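Local atomic coordinates of biotin transporter BioY (Lactococcus lactis subsp. cremoris, PDB entry 4DVE), a protein that binds biotin and probably serves as the membrane-embedded substrate-binding S component of an energy-coupling factor (ECF) ABC transporter. Residues T27-I32 with I55-G60; A73-A78 with A105-P110; F129-I134 with I183-R188. All blocks are in the same frame, centred on the assembly; numbering follows the deposited sequence.

Contact 1: T27-I32 with I55-G60; sequences TAFIII and IMMAGG. With BNG (nonyl beta-D-glucopyranoside), chain E.
Phe29 and Met57, a selenomethionine in this crystal, form a Met-aromatic contact between helices 13-33 and 52-80. Met57 SE lies 3.6 Å from Phe29 CE2. It is 4.8 Å from the ring centroid and 64° off the ring normal, an oblique approach. The Met57 chain bends at its last torsion, and its methyl CE also comes near Phe29 CE2. The two side chains cross at about a right angle. Thr180 and Val184 of helix 170-189 also touch Met57.

The second apolar contact is purely aliphatic. Ile55 CD1 sits 4.0 Å from Ile30 CG2 and about as far from Ile30 CD1. The CB of Ile55 does not head for Ile30; chi1 and chi2, both -54°, curl CD1 across. Phe74 and Val71 touch Ile30 too, and Trp106 touches Ile55. The pair is therefore buried between three helices.

The remaining contacts are with the detergent nonyl glucoside. Its alkyl chain runs past Ala28 and Ile31, with BNG C5' 3.7 Å from Ile31 CD1. Thr27 meets the sugar end, and its OG1 is also hydrogen-bonded within the protein. A valine in place of Thr27 would probably leave the sugar hydroxyl without its acceptor on this helix. The bond at stake is short: BNG O2 donates to Thr27 OG1 at 2.7 Å.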
loop_
_atom_site.group_PDB
_atom_site.type_symbol
_atom_site.label_atom_id
_atom_site.label_comp_id
_atom_site.label_asym_id
_atom_site.label_seq_id
_atom_site.Cartn_x
_atom_site.Cartn_y
_atom_site.Cartn_z
ATOM N N THR A 27 -7.748 0.745 -7.454
ATOM C CA THR A 27 -7.730 2.185 -7.189
ATOM C C THR A 27 -8.978 2.627 -6.401
ATOM O O THR A 27 -8.869 3.301 -5.379
ATOM C CB THR A 27 -7.632 2.986 -8.502
ATOM O OG1 THR A 27 -6.434 2.628 -9.217
ATOM C CG2 THR A 27 -7.680 4.505 -8.241
ATOM N N ALA A 28 -10.143 2.183 -6.842
ATOM C CA ALA A 28 -11.398 2.491 -6.151
ATOM C C ALA A 28 -11.417 1.918 -4.724
ATOM O O ALA A 28 -11.900 2.588 -3.794
ATOM C CB ALA A 28 -12.595 1.971 -6.953
ATOM N N PHE A 29 -10.885 0.698 -4.560
ATOM C CA PHE A 29 -10.847 0.029 -3.254
ATOM C C PHE A 29 -9.989 0.790 -2.239
ATOM O O PHE A 29 -10.373 0.985 -1.073
ATOM C CB PHE A 29 -10.343 -1.409 -3.414
ATOM C CG PHE A 29 -10.401 -2.212 -2.160
ATOM C CD1 PHE A 29 -11.611 -2.692 -1.697
ATOM C CD2 PHE A 29 -9.261 -2.460 -1.424
ATOM C CE1 PHE A 29 -11.678 -3.426 -0.522
ATOM C CE2 PHE A 29 -9.322 -3.195 -0.253
ATOM C CZ PHE A 29 -10.530 -3.669 0.206
ATOM N N ILE A 30 -8.840 1.251 -2.698
ATOM C CA ILE A 30 -7.960 2.049 -1.875
ATOM C C ILE A 30 -8.662 3.338 -1.418
ATOM O O ILE A 30 -8.564 3.762 -0.227
ATOM C CB ILE A 30 -6.655 2.368 -2.619
ATOM C CG1 ILE A 30 -5.832 1.090 -2.875
ATOM C CG2 ILE A 30 -5.833 3.383 -1.806
ATOM C CD1 ILE A 30 -4.794 1.234 -3.996
ATOM N N ILE A 31 -9.378 3.960 -2.353
ATOM C CA ILE A 31 -10.179 5.163 -2.070
ATOM C C ILE A 31 -11.279 4.870 -1.043
ATOM O O ILE A 31 -11.431 5.615 -0.074
ATOM C CB ILE A 31 -10.781 5.776 -3.364
ATOM C CG1 ILE A 31 -9.664 6.323 -4.273
ATOM C CG2 ILE A 31 -11.786 6.891 -3.020
ATOM C CD1 ILE A 31 -10.108 6.714 -5.674
ATOM N N ILE A 32 -12.020 3.780 -1.230
ATOM C CA ILE A 32 -13.090 3.383 -0.287
ATOM C C ILE A 32 -12.550 3.176 1.153
ATOM O O ILE A 32 -13.174 3.602 2.110
ATOM C CB ILE A 32 -13.845 2.123 -0.807
ATOM C CG1 ILE A 32 -14.696 2.500 -2.037
ATOM C CG2 ILE A 32 -14.756 1.513 0.270
ATOM C CD1 ILE A 32 -15.160 1.312 -2.863
ATOM N N ILE A 55 -2.876 -0.498 -0.388
ATOM C CA ILE A 55 -1.575 -0.322 -0.977
ATOM C C ILE A 55 -0.811 -1.644 -0.935
ATOM O O ILE A 55 -0.140 -1.997 -1.890
ATOM C CB ILE A 55 -0.724 0.750 -0.249
ATOM C CG1 ILE A 55 -1.471 2.093 -0.153
ATOM C CG2 ILE A 55 0.622 0.923 -0.961
ATOM C CD1 ILE A 55 -1.964 2.633 -1.487
HETATM N N MSE A 56 -0.957 -2.376 0.164
HETATM C CA MSE A 56 -0.279 -3.650 0.347
HETATM C C MSE A 56 -0.784 -4.711 -0.591
HETATM O O MSE A 56 -0.002 -5.562 -1.054
HETATM C CB MSE A 56 -0.490 -4.193 1.766
HETATM C CG MSE A 56 0.214 -3.367 2.803
HETATM SE SE MSE A 56 -0.085 -4.135 4.602
HETATM C CE MSE A 56 -0.050 -2.458 5.644
HETATM N N MSE A 57 -2.089 -4.708 -0.848
HETATM C CA MSE A 57 -2.720 -5.723 -1.697
HETATM C C MSE A 57 -2.462 -5.594 -3.185
HETATM O O MSE A 57 -2.501 -6.603 -3.912
HETATM C CB MSE A 57 -4.235 -5.629 -1.522
HETATM C CG MSE A 57 -4.700 -6.094 -0.143
HETATM SE SE MSE A 57 -6.566 -5.508 0.175
HETATM C CE MSE A 57 -7.332 -6.344 -1.443
ATOM N N ALA A 58 -2.232 -4.365 -3.652
ATOM C CA ALA A 58 -2.152 -4.042 -5.085
ATOM C C ALA A 58 -1.097 -4.855 -5.844
ATOM O O ALA A 58 -1.382 -5.403 -6.922
ATOM C CB ALA A 58 -1.905 -2.542 -5.274
ATOM N N GLY A 59 0.121 -4.896 -5.306
ATOM C CA GLY A 59 1.226 -5.669 -5.916
ATOM C C GLY A 59 1.053 -7.182 -5.891
ATOM O O GLY A 59 1.519 -7.885 -6.792
ATOM N N GLY A 60 0.377 -7.703 -4.866
ATOM C CA GLY A 60 0.126 -9.132 -4.766
ATOM C C GLY A 60 -0.983 -9.614 -5.684
ATOM O O GLY A 60 -1.089 -10.821 -5.957
HETATM C C1 BNG E . -7.769 4.033 -12.976
HETATM C C2 BNG E . -6.885 2.794 -13.059
HETATM C C3 BNG E . -6.008 2.831 -14.305
HETATM C C4 BNG E . -6.835 3.147 -15.545
HETATM C C5 BNG E . -7.722 4.364 -15.314
HETATM C C6 BNG E . -8.605 4.635 -16.527
HETATM C "C1'" BNG E . -9.564 5.005 -11.789
HETATM C "C2'" BNG E . -10.761 4.603 -10.935
HETATM C "C3'" BNG E . -11.225 5.765 -10.064
HETATM C "C4'" BNG E . -12.264 5.304 -9.048
HETATM C "C5'" BNG E . -12.798 6.481 -8.242
HETATM C "C6'" BNG E . -13.647 6.000 -7.070
HETATM C "C7'" BNG E . -14.425 7.154 -6.450
HETATM C "C8'" BNG E . -15.070 6.733 -5.134
HETATM C "C9'" BNG E . -15.913 5.490 -5.316
HETATM O O1 BNG E . -8.640 3.920 -11.853
HETATM O O2 BNG E . -6.055 2.722 -11.894
HETATM O O3 BNG E . -5.362 1.563 -14.472
HETATM O O4 BNG E . -5.960 3.397 -16.651
HETATM O O5 BNG E . -8.543 4.144 -14.169
HETATM O O6 BNG E . -9.694 5.482 -16.145
#

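Contact 2: A73-A78 with A105-P110; sequences AFLALA and AWLFTP
Phe74 and Trp106 meet through the outer parts of their rings. Phe74 CE2 is 3.9 Å from Trp106 CZ3 and 4.0 Å from Trp106 CE3. CZ3 lies at the edge of the Phe74 ring, near its plane. Relative to the indole, Phe74 CE2 comes in obliquely. The ring planes are about 30° apart, and the rings do not stack face to face. Phe74 has its CG anti to the backbone N, with chi1 at 157°, and this carries the ring across to the indole. Trp106 differs: its CG is anti to the carbonyl carbon, and the six-membered part of the indole is turned to Phe74.

The two segments belong to helices 52-80 and 100-119 of the S-component membrane bundle. They run nearly antiparallel, at 165°, with their axes 10.6 Å apart. That spacing is bridged by side chains. Trp106 also touches biotin and is part of its pocket. Phe74 stands behind it as a second-shell residue and also touches Leu85, another pocket residue.

Leu75 bridges the gap beside the rings. It splits its two methyls between two partners. Leu75 CD1 packs 3.7 Å from Leu107 CB and is 4.1 Å from Leu107 CD1. It also lies close to the backbone N of Leu107. Leu75 CD2 approaches the indole edge, 4.3 Å from Trp106 CE3 and near the indole plane. Further along, helix 100-119 is kinked where Pro110 has no N-H to bond to the turn before. Pro110 itself packs against Val71 of helix 52-80.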
loop_
_atom_site.group_PDB
_atom_site.type_symbol
_atom_site.label_atom_id
_atom_site.label_comp_id
_atom_site.label_asym_id
_atom_site.label_seq_id
_atom_site.Cartn_x
_atom_site.Cartn_y
_atom_site.Cartn_z
ATOM N N ALA A 73 -2.367 5.887 -9.718
ATOM C CA ALA A 73 -3.554 6.596 -10.121
ATOM C C ALA A 73 -4.246 7.199 -8.903
ATOM O O ALA A 73 -4.756 8.318 -8.959
ATOM C CB ALA A 73 -4.498 5.676 -10.912
ATOM N N PHE A 74 -4.303 6.424 -7.822
ATOM C CA PHE A 74 -4.864 6.878 -6.555
ATOM C C PHE A 74 -4.097 8.125 -6.056
ATOM O O PHE A 74 -4.685 9.145 -5.696
ATOM C CB PHE A 74 -4.800 5.730 -5.519
ATOM C CG PHE A 74 -4.834 6.188 -4.089
ATOM C CD1 PHE A 74 -5.979 6.752 -3.549
ATOM C CD2 PHE A 74 -3.719 6.048 -3.270
ATOM C CE1 PHE A 74 -6.001 7.214 -2.222
ATOM C CE2 PHE A 74 -3.756 6.481 -1.941
ATOM C CZ PHE A 74 -4.885 7.068 -1.433
ATOM N N LEU A 75 -2.776 8.023 -6.039
ATOM C CA LEU A 75 -1.935 9.107 -5.550
ATOM C C LEU A 75 -2.062 10.352 -6.437
ATOM O O LEU A 75 -2.118 11.481 -5.925
ATOM C CB LEU A 75 -0.464 8.653 -5.454
ATOM C CG LEU A 75 -0.163 7.586 -4.420
ATOM C CD1 LEU A 75 1.298 7.098 -4.519
ATOM C CD2 LEU A 75 -0.445 8.133 -3.038
ATOM N N ALA A 76 -2.109 10.137 -7.754
ATOM C CA ALA A 76 -2.303 11.222 -8.708
ATOM C C ALA A 76 -3.621 11.978 -8.426
ATOM O O ALA A 76 -3.670 13.219 -8.458
ATOM C CB ALA A 76 -2.265 10.686 -10.143
ATOM N N LEU A 77 -4.680 11.230 -8.126
ATOM C CA LEU A 77 -5.954 11.842 -7.767
ATOM C C LEU A 77 -5.810 12.729 -6.529
ATOM O O LEU A 77 -6.356 13.832 -6.476
ATOM C CB LEU A 77 -7.038 10.769 -7.576
ATOM C CG LEU A 77 -7.589 10.096 -8.845
ATOM C CD1 LEU A 77 -8.682 9.109 -8.488
ATOM C CD2 LEU A 77 -8.161 11.102 -9.844
ATOM N N ALA A 78 -5.059 12.256 -5.541
ATOM C CA ALA A 78 -4.803 13.051 -4.339
ATOM C C ALA A 78 -3.982 14.292 -4.690
ATOM O O ALA A 78 -4.299 15.402 -4.237
ATOM C CB ALA A 78 -4.105 12.211 -3.262
ATOM N N ALA A 105 6.363 6.466 0.012
ATOM C CA ALA A 105 6.737 5.065 0.114
ATOM C C ALA A 105 5.655 4.168 -0.519
ATOM O O ALA A 105 5.984 3.134 -1.130
ATOM C CB ALA A 105 7.007 4.651 1.574
ATOM N N TRP A 106 4.387 4.563 -0.398
ATOM C CA TRP A 106 3.276 3.784 -0.984
ATOM C C TRP A 106 3.403 3.588 -2.479
ATOM O O TRP A 106 3.058 2.544 -2.977
ATOM C CB TRP A 106 1.932 4.410 -0.715
ATOM C CG TRP A 106 1.437 4.399 0.696
ATOM C CD1 TRP A 106 1.979 3.756 1.812
ATOM C CD2 TRP A 106 0.262 5.109 1.191
ATOM N NE1 TRP A 106 1.230 4.002 2.920
ATOM C CE2 TRP A 106 0.175 4.817 2.612
ATOM C CE3 TRP A 106 -0.708 5.904 0.603
ATOM C CZ2 TRP A 106 -0.853 5.319 3.404
ATOM C CZ3 TRP A 106 -1.748 6.384 1.400
ATOM C CH2 TRP A 106 -1.805 6.114 2.775
ATOM N N LEU A 107 3.893 4.595 -3.202
ATOM C CA LEU A 107 4.142 4.462 -4.618
ATOM C C LEU A 107 5.084 3.309 -4.973
ATOM O O LEU A 107 4.908 2.695 -6.008
ATOM C CB LEU A 107 4.686 5.762 -5.207
ATOM C CG LEU A 107 4.883 5.750 -6.733
ATOM C CD1 LEU A 107 3.555 5.471 -7.473
ATOM C CD2 LEU A 107 5.510 7.064 -7.170
ATOM N N PHE A 108 6.058 2.990 -4.117
ATOM C CA PHE A 108 7.036 1.942 -4.407
ATOM C C PHE A 108 6.666 0.569 -3.871
ATOM O O PHE A 108 7.207 -0.430 -4.319
ATOM C CB PHE A 108 8.397 2.344 -3.823
ATOM C CG PHE A 108 8.954 3.549 -4.462
ATOM C CD1 PHE A 108 9.683 3.443 -5.645
ATOM C CD2 PHE A 108 8.700 4.807 -3.936
ATOM C CE1 PHE A 108 10.174 4.581 -6.266
ATOM C CE2 PHE A 108 9.187 5.947 -4.550
ATOM C CZ PHE A 108 9.921 5.839 -5.718
ATOM N N THR A 109 5.768 0.532 -2.899
ATOM C CA THR A 109 5.367 -0.701 -2.226
ATOM C C THR A 109 4.855 -1.785 -3.186
ATOM O O THR A 109 5.317 -2.920 -3.089
ATOM C CB THR A 109 4.331 -0.385 -1.122
ATOM O OG1 THR A 109 4.991 0.395 -0.117
ATOM C CG2 THR A 109 3.697 -1.636 -0.494
ATOM N N PRO A 110 3.931 -1.448 -4.106
ATOM C CA PRO A 110 3.426 -2.530 -4.988
ATOM C C PRO A 110 4.472 -3.037 -5.935
ATOM O O PRO A 110 4.458 -4.203 -6.256
ATOM C CB PRO A 110 2.254 -1.889 -5.755
ATOM C CG PRO A 110 2.259 -0.468 -5.386
ATOM C CD PRO A 110 3.142 -0.210 -4.235
#

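Contact 3: F129-I134 with I183-R188; sequences FGELII and IVRRLR
Glu131 OE2 accepts two hydrogen bonds, one from Arg185 NH1 and one from Arg188 NH1. The three residues form a salt-bridge network between helices 128-155 and 170-189. The Arg185 NH1 to Glu131 OE2 bond is 2.8 Å long and almost straight, at 172°. It reaches the oxygen nearly along the C-O axis. OE2 lies in the Arg185 guanidinium plane, but that plane is turned 74° from the carboxylate.

Arg188 grips the carboxylate end-on with both terminal nitrogens, its plane only 26° from that of the carboxylate. Its NH2 bonds Glu131 OE1 at 2.6 Å, from the syn side but tilted out of the carboxylate plane. Its NH1 reaches the syn lone pair of Glu131 OE2 at a longer 3.3 Å. Glu131 extends to this site with its CG anti to the backbone N. Val184 CG2 packs 3.3 Å from Glu131 OE1.

Both arginines have further partners. Arg185 bonds Ile122 O and Ser125 O, and Arg188 bonds Gly60 O. One buried carboxylate is thus paired with two guanidinium groups. Their charges are likely to keep Glu131 ionised, with a formal excess of one positive charge in the cluster.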
loop_
_atom_site.group_PDB
_atom_site.type_symbol
_atom_site.label_atom_id
_atom_site.label_comp_id
_atom_site.label_asym_id
_atom_site.label_seq_id
_atom_site.Cartn_x
_atom_site.Cartn_y
_atom_site.Cartn_z
ATOM N N PHE A 129 3.525 -17.999 4.089
ATOM C CA PHE A 129 4.357 -17.325 5.091
ATOM C C PHE A 129 5.444 -16.466 4.433
ATOM O O PHE A 129 5.669 -15.341 4.878
ATOM C CB PHE A 129 4.978 -18.275 6.130
ATOM C CG PHE A 129 5.582 -17.544 7.307
ATOM C CD1 PHE A 129 4.785 -16.753 8.129
ATOM C CD2 PHE A 129 6.942 -17.619 7.575
ATOM C CE1 PHE A 129 5.324 -16.058 9.208
ATOM C CE2 PHE A 129 7.490 -16.920 8.641
ATOM C CZ PHE A 129 6.681 -16.137 9.462
ATOM N N GLY A 130 6.104 -16.999 3.399
ATOM C CA GLY A 130 6.974 -16.197 2.527
ATOM C C GLY A 130 6.281 -14.932 1.994
ATOM O O GLY A 130 6.831 -13.832 2.053
ATOM N N GLU A 131 5.060 -15.077 1.510
ATOM C CA GLU A 131 4.318 -13.932 1.013
ATOM C C GLU A 131 4.101 -12.894 2.126
ATOM O O GLU A 131 4.271 -11.682 1.892
ATOM C CB GLU A 131 2.969 -14.363 0.426
ATOM C CG GLU A 131 2.117 -13.229 -0.158
ATOM C CD GLU A 131 1.240 -13.692 -1.320
ATOM O OE1 GLU A 131 0.483 -12.874 -1.909
ATOM O OE2 GLU A 131 1.303 -14.893 -1.657
ATOM N N LEU A 132 3.734 -13.369 3.316
ATOM C CA LEU A 132 3.483 -12.498 4.464
ATOM C C LEU A 132 4.752 -11.717 4.845
ATOM O O LEU A 132 4.691 -10.532 5.144
ATOM C CB LEU A 132 2.950 -13.288 5.679
ATOM C CG LEU A 132 2.707 -12.487 6.974
ATOM C CD1 LEU A 132 1.776 -11.289 6.753
ATOM C CD2 LEU A 132 2.174 -13.388 8.095
ATOM N N ILE A 133 5.895 -12.385 4.801
ATOM C CA ILE A 133 7.140 -11.721 5.127
ATOM C C ILE A 133 7.482 -10.636 4.095
ATOM O O ILE A 133 7.927 -9.558 4.471
ATOM C CB ILE A 133 8.294 -12.726 5.299
ATOM C CG1 ILE A 133 8.018 -13.658 6.499
ATOM C CG2 ILE A 133 9.625 -11.987 5.442
ATOM C CD1 ILE A 133 7.592 -12.950 7.788
ATOM N N ILE A 134 7.274 -10.917 2.810
ATOM C CA ILE A 134 7.466 -9.902 1.752
ATOM C C ILE A 134 6.530 -8.706 1.960
ATOM O O ILE A 134 6.949 -7.525 1.863
ATOM C CB ILE A 134 7.295 -10.515 0.336
ATOM C CG1 ILE A 134 8.409 -11.533 0.073
ATOM C CG2 ILE A 134 7.281 -9.436 -0.763
ATOM C CD1 ILE A 134 8.047 -12.523 -1.036
ATOM N N ILE A 183 -6.636 -12.460 1.965
ATOM C CA ILE A 183 -7.513 -11.964 0.902
ATOM C C ILE A 183 -6.930 -12.187 -0.507
ATOM O O ILE A 183 -7.615 -12.760 -1.387
ATOM C CB ILE A 183 -7.882 -10.496 1.113
ATOM C CG1 ILE A 183 -8.803 -10.348 2.332
ATOM C CG2 ILE A 183 -8.584 -9.900 -0.101
ATOM C CD1 ILE A 183 -8.881 -8.901 2.822
ATOM N N VAL A 184 -5.673 -11.792 -0.721
ATOM C CA VAL A 184 -5.107 -11.918 -2.055
ATOM C C VAL A 184 -4.902 -13.375 -2.484
ATOM O O VAL A 184 -5.160 -13.688 -3.654
ATOM C CB VAL A 184 -3.852 -11.057 -2.350
ATOM C CG1 VAL A 184 -3.989 -9.652 -1.776
ATOM C CG2 VAL A 184 -2.599 -11.747 -1.901
ATOM N N ARG A 185 -4.472 -14.255 -1.574
ATOM C CA ARG A 185 -4.269 -15.676 -1.935
ATOM C C ARG A 185 -5.611 -16.313 -2.331
ATOM O O ARG A 185 -5.671 -17.077 -3.296
ATOM C CB ARG A 185 -3.625 -16.534 -0.827
ATOM C CG ARG A 185 -2.416 -15.995 -0.098
ATOM C CD ARG A 185 -1.037 -16.437 -0.534
ATOM N NE ARG A 185 -0.891 -17.850 -0.685
ATOM C CZ ARG A 185 0.159 -18.431 -1.251
ATOM N NH1 ARG A 185 1.206 -17.724 -1.686
ATOM N NH2 ARG A 185 0.161 -19.741 -1.381
ATOM N N ARG A 186 -6.679 -16.004 -1.590
ATOM C CA ARG A 186 -8.036 -16.405 -1.991
ATOM C C ARG A 186 -8.448 -15.881 -3.367
ATOM O O ARG A 186 -8.936 -16.647 -4.207
ATOM C CB ARG A 186 -9.097 -15.966 -0.977
ATOM C CG ARG A 186 -9.500 -17.046 -0.005
ATOM C CD ARG A 186 -10.284 -16.469 1.163
ATOM N NE ARG A 186 -10.175 -17.312 2.356
ATOM C CZ ARG A 186 -10.652 -16.995 3.557
ATOM N NH1 ARG A 186 -11.279 -15.835 3.760
ATOM N NH2 ARG A 186 -10.493 -17.849 4.568
ATOM N N LEU A 187 -8.303 -14.582 -3.587
ATOM C CA LEU A 187 -8.623 -14.004 -4.891
ATOM C C LEU A 187 -7.840 -14.649 -6.037
ATOM O O LEU A 187 -8.379 -14.804 -7.125
ATOM C CB LEU A 187 -8.437 -12.501 -4.922
ATOM C CG LEU A 187 -9.479 -11.705 -4.141
ATOM C CD1 LEU A 187 -9.069 -10.235 -4.177
ATOM C CD2 LEU A 187 -10.916 -11.899 -4.648
ATOM N N ARG A 188 -6.589 -15.037 -5.776
ATOM C CA ARG A 188 -5.755 -15.643 -6.787
ATOM C C ARG A 188 -6.012 -17.127 -7.047
ATOM O O ARG A 188 -5.673 -17.600 -8.115
ATOM C CB ARG A 188 -4.303 -15.580 -6.394
ATOM C CG ARG A 188 -3.568 -14.275 -6.666
ATOM C CD ARG A 188 -2.104 -14.676 -6.807
ATOM N NE ARG A 188 -1.336 -13.768 -6.084
ATOM C CZ ARG A 188 -0.716 -13.974 -4.926
ATOM N NH1 ARG A 188 -0.591 -15.155 -4.305
ATOM N NH2 ARG A 188 -0.166 -12.921 -4.427
#

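How the contacts relate
The three contacts follow one another along the chain; none nests in or crosses another. Contact 1 closes the loop between helices 13-33 and 52-80. Contact 2 starts near the far end of helix 52-80 and closes the excursion to helix 100-119. Contact 3 spans the longest gap, tying the start of helix 128-155 to the end of helix 170-189. Contacts 1 and 2 share helix 52-80 and touch directly, for example Ile31 CG1 on Phe74 CD1. Contacts 1 and 3 meet where Arg188 comes to Gly60 O and where Met57 packs on Ile183 and Val184. Contacts 2 and 3 do not touch. Contact 1 thus links the other two.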